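Local coordinates for protein peptidase, M20/M25/M40 family (Staphylococcus aureus, PDB 4EWT) that probably hydrolyses amide bonds of N-acyl amino acids or related substrates as a two-manganese amidohydrolase of the M20 peptidase family, at residues Gln3-Ile6 with Glu7-Ser11; Thr221-Ser224 with Arg225-Pro229. All coordinates share one frame; numbering follows the deposited sequence.

Interaction 1 of 2, residues Gln3-Ile6 with Glu7-Ser11; sequences QQLI and ETLKS
Thr8 turns its hydroxyl back onto the backbone of Gln4, one helical turn earlier. Thr8 OG1 donates to Gln4 O at 2.7 Å. The Thr8 amide N donates to the same oxygen at 3.0 Å. The two donors reach Gln4 O from opposite faces of its carbonyl plane, so one oxygen is gripped twice by one residue. The first torsion (chi1 -48°) sets OG1 beside the backbone N of Thr8, where it can reach back to the preceding turn; the amide bond is the ordinary helical one. The side chains of Gln4 and Thr8 run alongside each other in the same direction.

Leu5 and Leu9 form the next pair. They also lie side by side, and Leu5 CD2 meets Leu9 CD1 at 3.7 Å. In the backbone, Leu9 N donates to Leu5 O at 2.9 Å. Ile6 and Lys10 come together at an oblique angle: Ile6 CG2 touches the aliphatic Lys10 CD at 3.7 Å. Their backbones are joined by a bond from Lys10 N to Ile6 O at 2.8 Å, with an N-H...O angle of 171°.

These i to i+4 pairs belong to helix 2-11, the N-terminal helix of the chain, packed on the outside of the domain that carries the metal site. In the first turn the bond from Glu7 N to Gln3 O is long and weak. Toward the other end, Ser11 OG donates to Thr8 O at 2.8 Å.

Neighbouring helices and the loop after helix 105-120 form the outer shell. Leu5 and Leu9 are buried; both touch Thr118 of helix 105-120, while Leu385 and Ala377 of helix 372-386 meet Leu5 and Leu9 respectively. Glu378 touches both Ile6 and Lys10, and Thr8 rests on Thr118 and on Glu121 in that loop.

Interaction 2 of 2, residues Thr221-Ser224 with Arg225-Pro229; sequences TVVS and RRLSP. With PE7 (1-deoxy-1-thio-heptaethylene glycol), chain L.
Thr221 O takes two backbone bonds, from Arg225 N at 2.8 Å and from Arg226 N at 3.1 Å, as the helix widens into a pi-type turn; the bonds from Arg226 N and Leu227 N to Val222 O are weak. Arg225 bends back on its neighbour. Its chain turns at chi2 (-81°) and chi3 (83°), bringing NE to Ser224 O at 2.9 Å with an N-H...O angle of 171°. The oxygen lies near the guanidinium plane, but NE stands above the carbonyl plane. Water 2 bridges Arg225 NH2 and Ser224 O. Arg225 NH1 forms a salt bridge with Asp207 of the second subunit, and NH2 bonds Thr236 of the third.

Arg226 NH1 bonds Asn206 of the second subunit. PE7 C18 lies over one guanidinium face, 3.7 Å from Arg226 NH1. Val223 CG2 and Leu227 CD1 meet loosely at 4.2 Å. Water 1 donates to Val223 O and Leu227 O at 2.7 Å each, joining the last turn to the chain that leaves it. This is a frayed, pi-type C-terminal end of helix 208-226, set at a junction of three subunits.

Interaction 1 and interaction 2 lie on opposite sides of the chain's centre. Their own centres are 50 Å apart, and their nearest atoms are about 39 Å apart, so they do not touch. Residues 3-11 belong to the domain built on the mixed sheet, which also holds the two manganese ions bound by Cys103, His105, Glu139, His164 and His362. Residues 221-229 belong to the second domain, where helices pack on an antiparallel sheet. Neither contact supplies a metal ligand. No other subunit touches interaction 1, whereas interaction 2 meets two other subunits and the glycol molecule.

Interaction 1 of 2, residues Gln3-Ile6 with Glu7-Ser11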
loop_
_atom_site.group_PDB
_atom_site.type_symbol
_atom_site.label_atom_id
_atom_site.label_comp_id
_atom_site.label_asym_id
_atom_site.label_seq_id
_atom_site.Cartn_x
_atom_site.Cartn_y
_atom_site.Cartn_z
ATOM N N GLN A 3 -23.165 -42.945 -40.631
ATOM C CA GLN A 3 -24.232 -42.501 -41.465
ATOM C C GLN A 3 -25.577 -42.708 -40.814
ATOM O O GLN A 3 -26.366 -41.816 -40.745
ATOM C CB GLN A 3 -24.138 -43.361 -42.689
ATOM C CG GLN A 3 -22.731 -43.952 -42.877
ATOM C CD GLN A 3 -22.478 -45.276 -42.153
ATOM O OE1 GLN A 3 -21.339 -45.730 -42.079
ATOM N NE2 GLN A 3 -23.535 -45.900 -41.628
ATOM N N GLN A 4 -25.809 -43.916 -40.341
ATOM C CA GLN A 4 -27.028 -44.317 -39.626
ATOM C C GLN A 4 -27.211 -43.513 -38.340
ATOM O O GLN A 4 -28.321 -43.081 -38.020
ATOM C CB GLN A 4 -27.013 -45.817 -39.310
ATOM C CG GLN A 4 -28.336 -46.330 -38.719
ATOM C CD GLN A 4 -28.244 -47.719 -38.098
ATOM O OE1 GLN A 4 -27.287 -48.465 -38.328
ATOM N NE2 GLN A 4 -29.255 -48.072 -37.308
ATOM N N LEU A 5 -26.111 -43.322 -37.614
ATOM C CA LEU A 5 -26.098 -42.523 -36.397
ATOM C C LEU A 5 -26.642 -41.120 -36.664
ATOM O O LEU A 5 -27.587 -40.677 -36.004
ATOM C CB LEU A 5 -24.673 -42.433 -35.844
ATOM C CG LEU A 5 -24.366 -42.253 -34.348
ATOM C CD1 LEU A 5 -23.269 -41.223 -34.179
ATOM C CD2 LEU A 5 -25.566 -41.924 -33.463
ATOM N N ILE A 6 -26.058 -40.438 -37.644
ATOM C CA ILE A 6 -26.400 -39.041 -37.926
ATOM C C ILE A 6 -27.882 -38.865 -38.262
ATOM O O ILE A 6 -28.552 -38.000 -37.685
ATOM C CB ILE A 6 -25.501 -38.426 -39.046
ATOM C CG1 ILE A 6 -24.006 -38.599 -38.723
ATOM C CG2 ILE A 6 -25.859 -36.958 -39.305
ATOM C CD1 ILE A 6 -23.533 -38.007 -37.379
ATOM N N GLU A 7 -28.417 -39.700 -39.150
ATOM C CA GLU A 7 -29.815 -39.543 -39.515
ATOM C C GLU A 7 -30.782 -39.939 -38.423
ATOM O O GLU A 7 -31.828 -39.363 -38.300
ATOM C CB GLU A 7 -30.176 -40.181 -40.861
ATOM C CG GLU A 7 -29.096 -40.928 -41.523
ATOM C CD GLU A 7 -28.996 -40.644 -43.013
ATOM O OE1 GLU A 7 -28.037 -39.958 -43.405
ATOM O OE2 GLU A 7 -29.859 -41.105 -43.800
ATOM N N THR A 8 -30.426 -40.912 -37.621
ATOM C CA THR A 8 -31.243 -41.212 -36.440
ATOM C C THR A 8 -31.282 -40.018 -35.490
ATOM O O THR A 8 -32.338 -39.676 -34.959
ATOM C CB THR A 8 -30.736 -42.430 -35.649
ATOM O OG1 THR A 8 -30.488 -43.518 -36.541
ATOM C CG2 THR A 8 -31.768 -42.863 -34.622
ATOM N N LEU A 9 -30.126 -39.390 -35.277
ATOM C CA LEU A 9 -30.043 -38.238 -34.390
ATOM C C LEU A 9 -30.793 -37.040 -34.959
ATOM O O LEU A 9 -31.564 -36.388 -34.248
ATOM C CB LEU A 9 -28.584 -37.885 -34.076
ATOM C CG LEU A 9 -27.857 -38.857 -33.135
ATOM C CD1 LEU A 9 -26.433 -38.411 -32.912
ATOM C CD2 LEU A 9 -28.572 -38.999 -31.790
ATOM N N LYS A 10 -30.599 -36.767 -36.229
ATOM C CA LYS A 10 -31.354 -35.712 -36.858
ATOM C C LYS A 10 -32.837 -35.912 -36.721
ATOM O O LYS A 10 -33.539 -34.980 -36.503
ATOM C CB LYS A 10 -30.995 -35.567 -38.317
ATOM C CG LYS A 10 -29.602 -35.156 -38.531
ATOM C CD LYS A 10 -29.153 -35.408 -39.914
ATOM C CE LYS A 10 -28.542 -34.171 -40.490
ATOM N NZ LYS A 10 -28.066 -34.297 -41.862
ATOM N N SER A 11 -33.302 -37.141 -36.838
ATOM C CA SER A 11 -34.737 -37.454 -36.755
ATOM C C SER A 11 -35.312 -37.327 -35.340
ATOM O O SER A 11 -36.532 -37.271 -35.161
ATOM C CB SER A 11 -35.029 -38.848 -37.332
ATOM O OG SER A 11 -34.680 -39.875 -36.416
#

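Interaction 2 of 2, residues Thr221-Ser224 with Arg225-Pro229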
loop_
_atom_site.group_PDB
_atom_site.type_symbol
_atom_site.label_atom_id
_atom_site.label_comp_id
_atom_site.label_asym_id
_atom_site.label_seq_id
_atom_site.Cartn_x
_atom_site.Cartn_y
_atom_site.Cartn_z
ATOM N N THR A 221 0.632 -8.407 -5.066
ATOM C CA THR A 221 1.913 -8.887 -5.572
ATOM C C THR A 221 1.932 -10.370 -5.873
ATOM O O THR A 221 2.806 -10.822 -6.600
ATOM C CB THR A 221 3.100 -8.582 -4.635
ATOM O OG1 THR A 221 2.855 -9.173 -3.345
ATOM C CG2 THR A 221 3.326 -7.073 -4.512
ATOM N N VAL A 222 0.983 -11.130 -5.333
ATOM C CA VAL A 222 0.895 -12.559 -5.684
ATOM C C VAL A 222 0.685 -12.739 -7.189
ATOM O O VAL A 222 1.461 -13.425 -7.868
ATOM C CB VAL A 222 -0.204 -13.286 -4.889
ATOM C CG1 VAL A 222 -0.329 -14.745 -5.339
ATOM C CG2 VAL A 222 0.098 -13.197 -3.386
ATOM N N VAL A 223 -0.341 -12.079 -7.727
ATOM C CA VAL A 223 -0.554 -12.147 -9.160
ATOM C C VAL A 223 0.502 -11.304 -9.885
ATOM O O VAL A 223 1.011 -11.711 -10.938
ATOM C CB VAL A 223 -2.030 -11.808 -9.565
ATOM C CG1 VAL A 223 -2.171 -11.631 -11.070
ATOM C CG2 VAL A 223 -2.990 -12.937 -9.101
ATOM N N SER A 224 0.873 -10.155 -9.331
ATOM C CA SER A 224 1.616 -9.190 -10.155
ATOM C C SER A 224 3.121 -9.434 -10.178
ATOM O O SER A 224 3.819 -8.908 -11.060
ATOM C CB SER A 224 1.328 -7.744 -9.706
ATOM O OG SER A 224 2.149 -7.410 -8.603
ATOM N N ARG A 225 3.620 -10.215 -9.242
ATOM C CA ARG A 225 5.027 -10.468 -9.060
ATOM C C ARG A 225 5.374 -11.964 -8.979
ATOM O O ARG A 225 6.276 -12.407 -9.600
ATOM C CB ARG A 225 5.608 -9.661 -7.900
ATOM C CG ARG A 225 5.551 -8.197 -8.007
ATOM C CD ARG A 225 6.636 -7.673 -8.846
ATOM N NE ARG A 225 6.335 -7.720 -10.241
ATOM C CZ ARG A 225 7.148 -7.382 -11.218
ATOM N NH1 ARG A 225 8.355 -6.991 -10.993
ATOM N NH2 ARG A 225 6.749 -7.467 -12.428
ATOM N N ARG A 226 4.599 -12.707 -8.227
ATOM C CA ARG A 226 4.948 -14.089 -7.864
ATOM C C ARG A 226 4.605 -15.120 -8.944
ATOM O O ARG A 226 5.179 -16.217 -8.975
ATOM C CB ARG A 226 4.254 -14.470 -6.553
ATOM C CG ARG A 226 4.713 -13.637 -5.368
ATOM C CD ARG A 226 6.214 -13.742 -5.188
ATOM N NE ARG A 226 6.633 -13.285 -3.866
ATOM C CZ ARG A 226 7.788 -12.680 -3.619
ATOM N NH1 ARG A 226 8.620 -12.427 -4.617
ATOM N NH2 ARG A 226 8.096 -12.313 -2.378
ATOM N N LEU A 227 3.655 -14.781 -9.808
ATOM C CA LEU A 227 3.298 -15.648 -10.918
ATOM C C LEU A 227 4.005 -15.184 -12.173
ATOM O O LEU A 227 4.237 -13.991 -12.365
ATOM C CB LEU A 227 1.781 -15.651 -11.172
ATOM C CG LEU A 227 0.867 -16.157 -10.064
ATOM C CD1 LEU A 227 -0.588 -16.104 -10.539
ATOM C CD2 LEU A 227 1.262 -17.582 -9.637
ATOM N N SER A 228 4.366 -16.138 -13.019
ATOM C CA SER A 228 4.834 -15.811 -14.344
ATOM C C SER A 228 3.739 -15.087 -15.126
ATOM O O SER A 228 2.556 -15.393 -14.988
ATOM C CB SER A 228 5.209 -17.073 -15.099
ATOM O OG SER A 228 5.410 -16.764 -16.460
ATOM N N PRO A 229 4.138 -14.140 -15.984
ATOM C CA PRO A 229 3.163 -13.506 -16.885
ATOM C C PRO A 229 2.416 -14.510 -17.772
ATOM O O PRO A 229 1.302 -14.227 -18.218
ATOM C CB PRO A 229 4.019 -12.562 -17.741
ATOM C CG PRO A 229 5.445 -12.821 -17.350
ATOM C CD PRO A 229 5.454 -13.483 -16.021
HETATM S S1 PE7 L . 19.408 -17.789 -10.393
HETATM C C2 PE7 L . 20.963 -18.476 -9.704
HETATM C C3 PE7 L . 21.359 -17.821 -8.384
HETATM O O4 PE7 L . 20.438 -18.215 -7.346
HETATM C C5 PE7 L . 21.049 -18.053 -6.062
HETATM C C6 PE7 L . 20.159 -17.180 -5.201
HETATM O O7 PE7 L . 19.039 -18.005 -4.874
HETATM C C8 PE7 L . 18.065 -17.214 -4.180
HETATM C C9 PE7 L . 16.808 -18.008 -3.868
HETATM O O10 PE7 L . 16.520 -18.903 -4.917
HETATM C C11 PE7 L . 15.111 -19.065 -5.033
HETATM C C12 PE7 L . 14.599 -18.771 -6.427
HETATM O O13 PE7 L . 13.414 -17.980 -6.247
HETATM C C14 PE7 L . 12.809 -17.590 -7.475
HETATM C C15 PE7 L . 12.012 -16.346 -7.120
HETATM O O16 PE7 L . 11.273 -16.649 -5.956
HETATM C C17 PE7 L . 10.477 -15.538 -5.562
HETATM C C18 PE7 L . 10.065 -15.803 -4.133
HETATM O O19 PE7 L . 11.149 -15.317 -3.345
HETATM C C20 PE7 L . 10.742 -15.262 -1.974
HETATM C C21 PE7 L . 11.883 -15.667 -1.027
HETATM O O22 PE7 L . 12.646 -16.758 -1.563
HETATM O O HOH W 1 2.534 -12.082 -13.097
HETATM O O HOH W 2 4.070 -7.629 -13.471
#